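Fibrillarin-like rRNA/tRNA 2'-O-methyltransferase (Methanocaldococcus jannaschii, PDB 1FBN) probably catalyses the guide-RNA-directed 2'-O-methylation of ribose in rRNA and tRNA, using S-adenosyl-L-methionine as methyl donor. Local coordinates at residues Lys56-Ala61 and Met175-Ala180; His91-Ala96 and Glu122-Ile127; Arg109-Leu114 and Pro126-Ala131; Asp145-Asp150 and Glu158-Asn163. All blocks are in the same frame, centred on the assembly; numbering follows the deposited sequence.

Contact 1 of 4, residues Lys56-Ala61 and Met175-Ala180; sequences KSKLAA and MIAIKA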
loop_
_atom_site.group_PDB
_atom_site.type_symbol
_atom_site.label_atom_id
_atom_site.label_comp_id
_atom_site.label_asym_id
_atom_site.label_seq_id
_atom_site.Cartn_x
_atom_site.Cartn_y
_atom_site.Cartn_z
ATOM N N LYS A 56 -10.264 -5.928 -3.395
ATOM C CA LYS A 56 -10.141 -4.603 -3.996
ATOM C C LYS A 56 -8.851 -3.872 -3.619
ATOM O O LYS A 56 -8.511 -2.860 -4.226
ATOM C CB LYS A 56 -11.361 -3.748 -3.629
ATOM C CG LYS A 56 -12.553 -3.930 -4.565
ATOM C CD LYS A 56 -12.976 -5.389 -4.676
ATOM C CE LYS A 56 -13.725 -5.675 -5.980
ATOM N NZ LYS A 56 -13.932 -7.142 -6.214
ATOM N N SER A 57 -8.123 -4.405 -2.639
ATOM C CA SER A 57 -6.879 -3.799 -2.175
ATOM C C SER A 57 -5.792 -4.847 -1.934
ATOM O O SER A 57 -5.939 -5.719 -1.077
ATOM C CB SER A 57 -7.136 -3.005 -0.890
ATOM O OG SER A 57 -5.932 -2.485 -0.341
ATOM N N LYS A 58 -4.693 -4.739 -2.677
ATOM C CA LYS A 58 -3.581 -5.678 -2.549
ATOM C C LYS A 58 -2.931 -5.647 -1.160
ATOM O O LYS A 58 -2.401 -6.662 -0.694
ATOM C CB LYS A 58 -2.525 -5.415 -3.629
ATOM C CG LYS A 58 -3.018 -5.630 -5.052
ATOM C CD LYS A 58 -1.888 -5.461 -6.059
ATOM C CE LYS A 58 -2.420 -5.408 -7.480
ATOM N NZ LYS A 58 -3.302 -4.217 -7.676
ATOM N N LEU A 59 -2.956 -4.483 -0.511
ATOM C CA LEU A 59 -2.384 -4.345 0.826
ATOM C C LEU A 59 -3.260 -5.108 1.827
ATOM O O LEU A 59 -2.744 -5.806 2.706
ATOM C CB LEU A 59 -2.255 -2.866 1.206
ATOM C CG LEU A 59 -1.597 -2.552 2.549
ATOM C CD1 LEU A 59 -0.278 -3.304 2.687
ATOM C CD2 LEU A 59 -1.379 -1.052 2.674
ATOM N N ALA A 60 -4.582 -5.005 1.673
ATOM C CA ALA A 60 -5.509 -5.733 2.543
ATOM C C ALA A 60 -5.318 -7.234 2.315
ATOM O O ALA A 60 -5.330 -8.020 3.260
ATOM C CB ALA A 60 -6.945 -5.341 2.248
ATOM N N ALA A 61 -5.128 -7.618 1.054
ATOM C CA ALA A 61 -4.916 -9.014 0.682
ATOM C C ALA A 61 -3.662 -9.567 1.357
ATOM O O ALA A 61 -3.664 -10.695 1.853
ATOM C CB ALA A 61 -4.800 -9.143 -0.833
HETATM N N MSE A 175 7.549 -1.245 0.269
HETATM C CA MSE A 175 6.496 -2.245 0.109
HETATM C C MSE A 175 6.169 -2.271 -1.381
HETATM O O MSE A 175 5.836 -1.239 -1.958
HETATM C CB MSE A 175 5.243 -1.863 0.910
HETATM C CG MSE A 175 5.451 -1.758 2.413
HETATM SE SE MSE A 175 3.912 -1.477 3.334
HETATM C CE MSE A 175 3.337 -3.159 3.529
ATOM N N ILE A 176 6.289 -3.434 -2.011
ATOM C CA ILE A 176 6.010 -3.527 -3.441
ATOM C C ILE A 176 5.225 -4.781 -3.834
ATOM O O ILE A 176 5.615 -5.910 -3.515
ATOM C CB ILE A 176 7.331 -3.419 -4.276
ATOM C CG1 ILE A 176 7.027 -3.372 -5.778
ATOM C CG2 ILE A 176 8.276 -4.576 -3.954
ATOM C CD1 ILE A 176 8.250 -3.175 -6.645
ATOM N N ALA A 177 4.082 -4.561 -4.480
ATOM C CA ALA A 177 3.230 -5.645 -4.953
ATOM C C ALA A 177 3.673 -5.949 -6.379
ATOM O O ALA A 177 3.522 -5.121 -7.273
ATOM C CB ALA A 177 1.766 -5.221 -4.929
ATOM N N ILE A 178 4.237 -7.134 -6.583
ATOM C CA ILE A 178 4.736 -7.526 -7.892
ATOM C C ILE A 178 3.888 -8.557 -8.635
ATOM O O ILE A 178 3.603 -9.641 -8.121
ATOM C CB ILE A 178 6.186 -8.053 -7.791
ATOM C CG1 ILE A 178 7.090 -6.985 -7.169
ATOM C CG2 ILE A 178 6.705 -8.452 -9.171
ATOM C CD1 ILE A 178 8.560 -7.367 -7.103
ATOM N N LYS A 179 3.472 -8.185 -9.844
ATOM C CA LYS A 179 2.703 -9.059 -10.721
ATOM C C LYS A 179 3.753 -9.701 -11.631
ATOM O O LYS A 179 4.324 -9.033 -12.496
ATOM C CB LYS A 179 1.721 -8.238 -11.560
ATOM C CG LYS A 179 0.954 -9.056 -12.578
ATOM C CD LYS A 179 0.036 -8.186 -13.414
ATOM C CE LYS A 179 -0.678 -9.007 -14.473
ATOM N NZ LYS A 179 -1.600 -8.161 -15.275
ATOM N N ALA A 180 4.030 -10.984 -11.407
ATOM C CA ALA A 180 5.037 -11.710 -12.183
ATOM C C ALA A 180 4.899 -11.572 -13.700
ATOM O O ALA A 180 5.880 -11.300 -14.391
ATOM C CB ALA A 180 5.046 -13.182 -11.789
#
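This is a small, largely apolar contact, where helix 58-64 packs on strand 172-179 of the mixed sheet of a Rossmann-like methyltransferase domain. It rests on two pairs: Leu-59 with Met-175, and Lys-58 with Ala-177. Met-175, present as selenomethionine, reaches across with a bend at its last torsion (chi3 85°), which brings the terminal CE to 3.7 Å from CD1 of Leu-59. The two side chains cross at about a right angle and meet through one methyl each. Beside them, Lys-58 contributes its aliphatic part: its CD lies 3.8 Å from CB of Ala-177, whose one-carbon side chain lets the long lysine pass. The lysine turns at chi4 (63°), and its NZ forms a salt bridge with Asp-150, a predicted S-adenosyl-L-methionine-binding residue. Lysine suits the place because its methylenes can cover the alanine while its ammonium group reaches Asp-150. Ser-57 sits at the N-cap, where its OG accepts a weak hydrogen bond from Ala-60 N at 3.5 Å; the same OG is hydrogen-bonded to Thr-88 OG1. Around the contact, Tyr-148 of strand 144-149 touches Lys-58, Leu-59 and Met-175, while His-220 of strand 220-227 lies against Lys-58.

Contact 2 of 4, residues His91-Ala96 and Glu122-Ile127; sequences HVADIA and ENIIPI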
loop_
_atom_site.group_PDB
_atom_site.type_symbol
_atom_site.label_atom_id
_atom_site.label_comp_id
_atom_site.label_asym_id
_atom_site.label_seq_id
_atom_site.Cartn_x
_atom_site.Cartn_y
_atom_site.Cartn_z
ATOM N N HIS A 91 -7.441 3.932 2.700
ATOM C CA HIS A 91 -7.171 3.169 3.916
ATOM C C HIS A 91 -5.818 3.513 4.518
ATOM O O HIS A 91 -5.668 3.541 5.739
ATOM C CB HIS A 91 -7.278 1.665 3.654
ATOM C CG HIS A 91 -8.688 1.166 3.569
ATOM N ND1 HIS A 91 -9.313 0.892 2.371
ATOM C CD2 HIS A 91 -9.593 0.887 4.535
ATOM C CE1 HIS A 91 -10.541 0.463 2.605
ATOM N NE2 HIS A 91 -10.735 0.450 3.910
ATOM N N VAL A 92 -4.830 3.763 3.662
ATOM C CA VAL A 92 -3.495 4.127 4.132
ATOM C C VAL A 92 -3.579 5.481 4.845
ATOM O O VAL A 92 -2.903 5.698 5.851
ATOM C CB VAL A 92 -2.474 4.196 2.967
ATOM C CG1 VAL A 92 -1.158 4.792 3.445
ATOM C CG2 VAL A 92 -2.231 2.799 2.396
ATOM N N ALA A 93 -4.442 6.365 4.338
ATOM C CA ALA A 93 -4.649 7.693 4.919
ATOM C C ALA A 93 -5.315 7.579 6.291
ATOM O O ALA A 93 -5.066 8.392 7.183
ATOM C CB ALA A 93 -5.495 8.543 3.990
ATOM N N ASP A 94 -6.176 6.576 6.446
ATOM C CA ASP A 94 -6.849 6.328 7.719
ATOM C C ASP A 94 -5.814 5.909 8.757
ATOM O O ASP A 94 -5.843 6.375 9.892
ATOM C CB ASP A 94 -7.876 5.202 7.581
ATOM C CG ASP A 94 -9.151 5.644 6.898
ATOM O OD1 ASP A 94 -9.358 6.860 6.701
ATOM O OD2 ASP A 94 -9.966 4.761 6.565
ATOM N N ILE A 95 -4.915 5.010 8.356
ATOM C CA ILE A 95 -3.860 4.503 9.231
ATOM C C ILE A 95 -2.919 5.629 9.648
ATOM O O ILE A 95 -2.728 5.884 10.836
ATOM C CB ILE A 95 -3.038 3.389 8.528
ATOM C CG1 ILE A 95 -3.962 2.241 8.116
ATOM C CG2 ILE A 95 -1.934 2.875 9.450
ATOM C CD1 ILE A 95 -3.364 1.320 7.079
ATOM N N ALA A 96 -2.331 6.295 8.660
ATOM C CA ALA A 96 -1.409 7.395 8.907
ATOM C C ALA A 96 -2.157 8.728 9.059
ATOM O O ALA A 96 -1.901 9.692 8.330
ATOM C CB ALA A 96 -0.394 7.469 7.788
ATOM N N GLU A 122 -7.413 15.110 3.613
ATOM C CA GLU A 122 -6.381 16.114 3.412
ATOM C C GLU A 122 -4.930 15.724 3.658
ATOM O O GLU A 122 -4.030 16.498 3.330
ATOM C CB GLU A 122 -6.756 17.390 4.160
ATOM C CG GLU A 122 -8.032 18.013 3.609
ATOM C CD GLU A 122 -8.475 19.241 4.372
ATOM O OE1 GLU A 122 -7.811 20.295 4.242
ATOM O OE2 GLU A 122 -9.494 19.155 5.092
ATOM N N ASN A 123 -4.693 14.538 4.219
ATOM C CA ASN A 123 -3.323 14.081 4.446
ATOM C C ASN A 123 -2.769 13.385 3.198
ATOM O O ASN A 123 -1.623 12.932 3.178
ATOM C CB ASN A 123 -3.209 13.188 5.689
ATOM C CG ASN A 123 -4.103 11.975 5.629
ATOM O OD1 ASN A 123 -5.153 11.988 4.985
ATOM N ND2 ASN A 123 -3.703 10.916 6.330
ATOM N N ILE A 124 -3.602 13.306 2.161
ATOM C CA ILE A 124 -3.205 12.720 0.882
ATOM C C ILE A 124 -2.839 13.883 -0.040
ATOM O O ILE A 124 -3.658 14.767 -0.303
ATOM C CB ILE A 124 -4.338 11.898 0.226
ATOM C CG1 ILE A 124 -4.732 10.719 1.114
ATOM C CG2 ILE A 124 -3.883 11.377 -1.123
ATOM C CD1 ILE A 124 -5.808 9.836 0.513
ATOM N N ILE A 125 -1.588 13.895 -0.490
ATOM C CA ILE A 125 -1.082 14.946 -1.366
ATOM C C ILE A 125 -0.832 14.426 -2.780
ATOM O O ILE A 125 0.114 13.677 -3.022
ATOM C CB ILE A 125 0.201 15.571 -0.776
ATOM C CG1 ILE A 125 -0.140 16.260 0.545
ATOM C CG2 ILE A 125 0.822 16.563 -1.749
ATOM C CD1 ILE A 125 1.055 16.730 1.294
ATOM N N PRO A 126 -1.706 14.808 -3.727
ATOM C CA PRO A 126 -1.625 14.406 -5.132
ATOM C C PRO A 126 -0.479 15.091 -5.849
ATOM O O PRO A 126 -0.249 16.287 -5.673
ATOM C CB PRO A 126 -2.962 14.878 -5.690
ATOM C CG PRO A 126 -3.215 16.127 -4.914
ATOM C CD PRO A 126 -2.862 15.697 -3.508
ATOM N N ILE A 127 0.252 14.315 -6.641
ATOM C CA ILE A 127 1.377 14.829 -7.411
ATOM C C ILE A 127 1.343 14.205 -8.800
ATOM O O ILE A 127 1.532 12.996 -8.946
ATOM C CB ILE A 127 2.727 14.495 -6.737
ATOM C CG1 ILE A 127 2.793 15.142 -5.349
ATOM C CG2 ILE A 127 3.886 14.963 -7.616
ATOM C CD1 ILE A 127 3.960 14.681 -4.509
#
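The carboxamide of Asn-123 lies against Ala-93, its OD1 3.6 Å from the alanine CB, at the point where helix 87-95 of the Rossmann-like fold ends beside the start of strand 124-128, an outermost strand of the mixed sheet. The single amide nitrogen serves two backbone carbonyls of the helix terminus, where the chain no longer supplies every acceptor with a helical N-H. Asn-123 ND2 donates to Ala-93 O at 3.0 Å with an N-H...O angle of 155°, arriving in the carbonyl plane on a lone pair. Its second bond, to Ala-96 O, is equally long at 3.0 Å but more bent (135°), and here the donor stands above the carbonyl plane. Both acceptors lie close to the plane of the asparagine amide, so the two bonds fix its rotation. Asparagine suits the place because one short side chain offers a pair of N-H groups. Next to it, Ile-124 supplies the apolar half of the contact: CG1 and CD1 both approach CB of Ala-93, which is small enough to let the strand come close to the helix. The other end of the amide fares less well, since Asn-123 OD1 is buried without a hydrogen-bonding partner in the model.

Contact 3 of 4, residues Arg109-Leu114 and Pro126-Ala131; sequences RIMREL and PILGDA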
loop_
_atom_site.group_PDB
_atom_site.type_symbol
_atom_site.label_atom_id
_atom_site.label_comp_id
_atom_site.label_asym_id
_atom_site.label_seq_id
_atom_site.Cartn_x
_atom_site.Cartn_y
_atom_site.Cartn_z
ATOM N N ARG A 109 -6.565 11.738 -15.859
ATOM C CA ARG A 109 -7.845 11.060 -15.655
ATOM C C ARG A 109 -7.826 10.132 -14.448
ATOM O O ARG A 109 -8.865 9.905 -13.829
ATOM C CB ARG A 109 -8.279 10.317 -16.917
ATOM C CG ARG A 109 -8.750 11.259 -18.004
ATOM C CD ARG A 109 -9.047 10.538 -19.302
ATOM N NE ARG A 109 -9.859 11.380 -20.174
ATOM C CZ ARG A 109 -11.185 11.465 -20.104
ATOM N NH1 ARG A 109 -11.857 10.748 -19.209
ATOM N NH2 ARG A 109 -11.838 12.293 -20.907
ATOM N N ILE A 110 -6.652 9.591 -14.119
ATOM C CA ILE A 110 -6.524 8.735 -12.941
ATOM C C ILE A 110 -6.482 9.635 -11.705
ATOM O O ILE A 110 -7.097 9.327 -10.682
ATOM C CB ILE A 110 -5.258 7.847 -12.984
ATOM C CG1 ILE A 110 -5.445 6.724 -14.003
ATOM C CG2 ILE A 110 -4.993 7.235 -11.608
ATOM C CD1 ILE A 110 -4.273 5.792 -14.082
HETATM N N MSE A 111 -5.778 10.760 -11.816
HETATM C CA MSE A 111 -5.680 11.712 -10.712
HETATM C C MSE A 111 -7.057 12.318 -10.435
HETATM O O MSE A 111 -7.391 12.633 -9.293
HETATM C CB MSE A 111 -4.673 12.825 -11.036
HETATM C CG MSE A 111 -4.326 13.715 -9.842
HETATM SE SE MSE A 111 -3.552 12.765 -8.516
HETATM C CE MSE A 111 -1.896 12.876 -9.044
ATOM N N ARG A 112 -7.856 12.464 -11.485
ATOM C CA ARG A 112 -9.199 13.019 -11.362
ATOM C C ARG A 112 -10.055 12.088 -10.499
ATOM O O ARG A 112 -10.763 12.538 -9.596
ATOM C CB ARG A 112 -9.822 13.174 -12.749
ATOM C CG ARG A 112 -11.031 14.079 -12.803
ATOM C CD ARG A 112 -11.575 14.154 -14.223
ATOM N NE ARG A 112 -10.566 14.617 -15.173
ATOM C CZ ARG A 112 -10.628 14.435 -16.491
ATOM N NH1 ARG A 112 -11.656 13.794 -17.036
ATOM N NH2 ARG A 112 -9.653 14.890 -17.267
ATOM N N GLU A 113 -9.960 10.786 -10.764
ATOM C CA GLU A 113 -10.713 9.784 -10.017
ATOM C C GLU A 113 -10.202 9.686 -8.584
ATOM O O GLU A 113 -10.993 9.600 -7.641
ATOM C CB GLU A 113 -10.620 8.422 -10.703
ATOM C CG GLU A 113 -11.136 8.429 -12.131
ATOM C CD GLU A 113 -11.204 7.044 -12.750
ATOM O OE1 GLU A 113 -10.362 6.180 -12.410
ATOM O OE2 GLU A 113 -12.104 6.824 -13.588
ATOM N N LEU A 114 -8.881 9.718 -8.426
ATOM C CA LEU A 114 -8.274 9.646 -7.104
ATOM C C LEU A 114 -8.704 10.848 -6.259
ATOM O O LEU A 114 -8.975 10.715 -5.067
ATOM C CB LEU A 114 -6.747 9.589 -7.221
ATOM C CG LEU A 114 -5.928 9.540 -5.922
ATOM C CD1 LEU A 114 -6.374 8.389 -5.036
ATOM C CD2 LEU A 114 -4.456 9.407 -6.263
ATOM N N PRO A 126 -1.706 14.808 -3.727
ATOM C CA PRO A 126 -1.625 14.406 -5.132
ATOM C C PRO A 126 -0.479 15.091 -5.849
ATOM O O PRO A 126 -0.249 16.287 -5.673
ATOM C CB PRO A 126 -2.962 14.878 -5.690
ATOM C CG PRO A 126 -3.215 16.127 -4.914
ATOM C CD PRO A 126 -2.862 15.697 -3.508
ATOM N N ILE A 127 0.252 14.315 -6.641
ATOM C CA ILE A 127 1.377 14.829 -7.411
ATOM C C ILE A 127 1.343 14.205 -8.800
ATOM O O ILE A 127 1.532 12.996 -8.946
ATOM C CB ILE A 127 2.727 14.495 -6.737
ATOM C CG1 ILE A 127 2.793 15.142 -5.349
ATOM C CG2 ILE A 127 3.886 14.963 -7.616
ATOM C CD1 ILE A 127 3.960 14.681 -4.509
ATOM N N LEU A 128 1.047 15.019 -9.811
ATOM C CA LEU A 128 1.005 14.534 -11.187
ATOM C C LEU A 128 2.454 14.349 -11.623
ATOM O O LEU A 128 3.198 15.319 -11.733
ATOM C CB LEU A 128 0.303 15.551 -12.096
ATOM C CG LEU A 128 -0.195 15.035 -13.451
ATOM C CD1 LEU A 128 -1.412 14.157 -13.246
ATOM C CD2 LEU A 128 -0.544 16.202 -14.362
ATOM N N GLY A 129 2.871 13.103 -11.816
ATOM C CA GLY A 129 4.243 12.859 -12.215
ATOM C C GLY A 129 4.508 11.470 -12.744
ATOM O O GLY A 129 3.608 10.638 -12.850
ATOM N N ASP A 130 5.765 11.238 -13.099
ATOM C CA ASP A 130 6.222 9.963 -13.633
ATOM C C ASP A 130 7.152 9.380 -12.582
ATOM O O ASP A 130 8.193 9.962 -12.284
ATOM C CB ASP A 130 6.979 10.216 -14.948
ATOM C CG ASP A 130 7.457 8.939 -15.632
ATOM O OD1 ASP A 130 7.456 7.854 -15.010
ATOM O OD2 ASP A 130 7.860 9.034 -16.812
ATOM N N ALA A 131 6.777 8.231 -12.024
ATOM C CA ALA A 131 7.586 7.583 -10.996
ATOM C C ALA A 131 8.975 7.203 -11.498
ATOM O O ALA A 131 9.874 6.947 -10.698
ATOM C CB ALA A 131 6.874 6.361 -10.450
#
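The flat peptide group joining Ile-127 to Leu-128 carries the methyl of Met-111 on one face: CE sits above the plane, 3.4 Å from Ile-127 O and 3.7 Å from Leu-128 N. Beside it, the puckered ring of Pro-126 meets the selenium through its CB, 3.6 Å from Met-111 SE, with the two side chains crossing at about a right angle. The other flat group lies on the outer side of the helix, where Arg-112 NH1 stands over one face of the Arg-109 guanidinium, displaced toward its rim. Met-111, a selenomethionine here, owes its reach to two bends, at chi2 (62°) and chi3 (88°), which lay SE against the proline and CE on the strand backbone, a use that suits a flexible, unbranched chain. Leu-128 completes the strand's share more loosely, with CD1 4.2 Å from Met-111 CB, and this edge of the contact is exposed. Helix 109-114 runs almost antiparallel to strand 126-128 (172°), as expected when a helix returns the chain between parallel strands. This is the beta-alpha-beta unit of strand 100-105, helix 108-117 and strand 124-128 in a Rossmann-like fold; beyond the strand end, past Gly-129, come Asp-130 and Ala-131, predicted to bind S-adenosyl-L-methionine.

Contact 4 of 4, residues Asp145-Asp150 and Glu158-Asn163; sequences DVIYED and EILIKN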
loop_
_atom_site.group_PDB
_atom_site.type_symbol
_atom_site.label_atom_id
_atom_site.label_comp_id
_atom_site.label_asym_id
_atom_site.label_seq_id
_atom_site.Cartn_x
_atom_site.Cartn_y
_atom_site.Cartn_z
ATOM N N ASP A 145 9.096 7.599 5.224
ATOM C CA ASP A 145 9.343 6.433 6.071
ATOM C C ASP A 145 9.040 5.149 5.311
ATOM O O ASP A 145 9.668 4.117 5.531
ATOM C CB ASP A 145 8.447 6.489 7.308
ATOM C CG ASP A 145 8.652 7.746 8.114
ATOM O OD1 ASP A 145 9.686 7.837 8.803
ATOM O OD2 ASP A 145 7.790 8.646 8.050
ATOM N N VAL A 146 8.059 5.222 4.418
ATOM C CA VAL A 146 7.646 4.063 3.646
ATOM C C VAL A 146 7.291 4.420 2.207
ATOM O O VAL A 146 6.781 5.504 1.925
ATOM C CB VAL A 146 6.378 3.399 4.283
ATOM C CG1 VAL A 146 5.949 2.167 3.486
ATOM C CG2 VAL A 146 6.633 3.023 5.737
ATOM N N ILE A 147 7.624 3.520 1.292
ATOM C CA ILE A 147 7.254 3.689 -0.105
ATOM C C ILE A 147 6.395 2.468 -0.408
ATOM O O ILE A 147 6.781 1.337 -0.094
ATOM C CB ILE A 147 8.464 3.688 -1.069
ATOM C CG1 ILE A 147 9.308 4.950 -0.879
ATOM C CG2 ILE A 147 7.972 3.631 -2.514
ATOM C CD1 ILE A 147 10.518 5.021 -1.797
ATOM N N TYR A 148 5.190 2.710 -0.912
ATOM C CA TYR A 148 4.284 1.631 -1.285
ATOM C C TYR A 148 4.164 1.704 -2.799
ATOM O O TYR A 148 3.777 2.740 -3.340
ATOM C CB TYR A 148 2.900 1.812 -0.648
ATOM C CG TYR A 148 1.915 0.727 -1.038
ATOM C CD1 TYR A 148 1.816 -0.453 -0.297
ATOM C CD2 TYR A 148 1.105 0.865 -2.171
ATOM C CE1 TYR A 148 0.938 -1.473 -0.673
ATOM C CE2 TYR A 148 0.222 -0.147 -2.556
ATOM C CZ TYR A 148 0.146 -1.312 -1.802
ATOM O OH TYR A 148 -0.721 -2.313 -2.169
ATOM N N GLU A 149 4.486 0.605 -3.474
ATOM C CA GLU A 149 4.425 0.568 -4.926
ATOM C C GLU A 149 3.530 -0.531 -5.495
ATOM O O GLU A 149 3.613 -1.692 -5.096
ATOM C CB GLU A 149 5.831 0.445 -5.504
ATOM C CG GLU A 149 5.861 0.433 -7.019
ATOM C CD GLU A 149 7.260 0.408 -7.584
ATOM O OE1 GLU A 149 8.191 0.877 -6.899
ATOM O OE2 GLU A 149 7.428 -0.069 -8.723
ATOM N N ASP A 150 2.703 -0.144 -6.461
ATOM C CA ASP A 150 1.777 -1.045 -7.138
ATOM C C ASP A 150 1.723 -0.649 -8.622
ATOM O O ASP A 150 0.748 -0.052 -9.089
ATOM C CB ASP A 150 0.380 -0.954 -6.497
ATOM C CG ASP A 150 -0.641 -1.904 -7.132
ATOM O OD1 ASP A 150 -0.257 -2.867 -7.823
ATOM O OD2 ASP A 150 -1.855 -1.690 -6.923
ATOM N N GLU A 158 13.326 -1.400 -10.382
ATOM C CA GLU A 158 14.276 -0.292 -10.483
ATOM C C GLU A 158 13.599 1.023 -10.101
ATOM O O GLU A 158 14.253 1.926 -9.585
ATOM C CB GLU A 158 14.905 -0.195 -11.881
ATOM C CG GLU A 158 13.988 0.364 -12.960
ATOM C CD GLU A 158 14.745 0.928 -14.155
ATOM O OE1 GLU A 158 15.109 2.125 -14.113
ATOM O OE2 GLU A 158 14.968 0.181 -15.136
ATOM N N ILE A 159 12.291 1.118 -10.335
ATOM C CA ILE A 159 11.546 2.323 -9.975
ATOM C C ILE A 159 11.531 2.480 -8.453
ATOM O O ILE A 159 11.709 3.587 -7.947
ATOM C CB ILE A 159 10.086 2.316 -10.519
ATOM C CG1 ILE A 159 10.072 2.540 -12.034
ATOM C CG2 ILE A 159 9.257 3.412 -9.842
ATOM C CD1 ILE A 159 8.681 2.487 -12.638
ATOM N N LEU A 160 11.336 1.377 -7.728
ATOM C CA LEU A 160 11.317 1.423 -6.266
ATOM C C LEU A 160 12.690 1.833 -5.758
ATOM O O LEU A 160 12.798 2.641 -4.837
ATOM C CB LEU A 160 10.944 0.060 -5.670
ATOM C CG LEU A 160 10.853 -0.031 -4.135
ATOM C CD1 LEU A 160 9.667 0.778 -3.626
ATOM C CD2 LEU A 160 10.714 -1.475 -3.691
ATOM N N ILE A 161 13.732 1.282 -6.381
ATOM C CA ILE A 161 15.117 1.563 -6.006
ATOM C C ILE A 161 15.459 3.019 -6.269
ATOM O O ILE A 161 16.067 3.680 -5.430
ATOM C CB ILE A 161 16.113 0.651 -6.772
ATOM C CG1 ILE A 161 15.950 -0.802 -6.316
ATOM C CG2 ILE A 161 17.551 1.115 -6.551
ATOM C CD1 ILE A 161 16.677 -1.801 -7.187
ATOM N N LYS A 162 15.032 3.521 -7.423
ATOM C CA LYS A 162 15.285 4.907 -7.808
ATOM C C LYS A 162 14.605 5.866 -6.823
ATOM O O LYS A 162 15.209 6.837 -6.365
ATOM C CB LYS A 162 14.773 5.152 -9.229
ATOM C CG LYS A 162 15.403 6.339 -9.923
ATOM C CD LYS A 162 14.833 6.540 -11.324
ATOM C CE LYS A 162 15.008 5.312 -12.194
ATOM N NZ LYS A 162 14.455 5.547 -13.549
ATOM N N ASN A 163 13.358 5.566 -6.477
ATOM C CA ASN A 163 12.606 6.392 -5.544
ATOM C C ASN A 163 13.116 6.270 -4.111
ATOM O O ASN A 163 13.010 7.214 -3.332
ATOM C CB ASN A 163 11.116 6.064 -5.627
ATOM C CG ASN A 163 10.437 6.753 -6.798
ATOM O OD1 ASN A 163 9.855 7.828 -6.638
ATOM N ND2 ASN A 163 10.519 6.149 -7.981
#
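Ile-147, Leu-160 and Glu-149 bury most of the surface where strand 144-149 meets helix 156-167, the helix of the beta-alpha-beta crossover that carries the chain on to the neighbouring parallel strand 172-179 of the Rossmann-like sheet. Strand and helix segments run nearly antiparallel, at 158°, with their axes 9.9 Å apart. Alternation along the strand turns Ile-147 and Glu-149 to the helix, while Tyr-148 between them faces the other side of the sheet. The branched Ile-147, a good strand former, uses both its arms. Ile-147 CG2 presses on Leu-160 CD1 at 3.5 Å, tighter than usual for two carbons. Ile-147 CD1 lies 3.7 Å from the backbone oxygen Asn-163 O. Leu-160 packs against Glu-149 as well. Extended throughout, with CG anti to its backbone N, the glutamate spans the gap and sets its carboxylate against the helix flank: Glu-149 OE1 is only 3.1 Å from Leu-160 CB, and OE2 is 4.0 Å from Ile-159 CB. No hydrogen bond joins the carboxylate to the helix: OE1 comes near Leu-160 N, but the angle is poor. Its neighbours across the contact are mainly carbons, a setting that would tend to raise its pKa; OE2 also lies against Ile-176 CD1. Asn-163 closes the far end, its OD1 bonded to Tyr-137 OH and its ND2 also to Ala-131 O. Within the helix, Ile-159 O receives two donors from opposite faces of its plane: Asn-163 N at 3.0 Å and, nearly straight at 169°, Asn-163 ND2 at 2.8 Å.

How the contacts relate
Contacts 1 and 4 are buried near the middle of the sheet, where Met-175 bonds to Ile-147 and Glu-149 on the adjacent strand; yet they lie on opposite faces, contact 4 backed by helix 156-167 and contact 1 by helix 58-64. Contacts 2 and 3 share the outermost strand 124-128 and are only partly buried. The chemistry differs accordingly: contact 1 is aliphatic, contact 3 lays a selenomethionine on a peptide, contact 4 mixes aliphatic packing with a buried carboxylate, and none of these has a hydrogen bond across; contact 2 relies on an amide at a helix end. Leu-59 touches Val-92, tying contact 1 to 2, and Ala-131 O with Asn-163 ND2 ties contact 3 to 4.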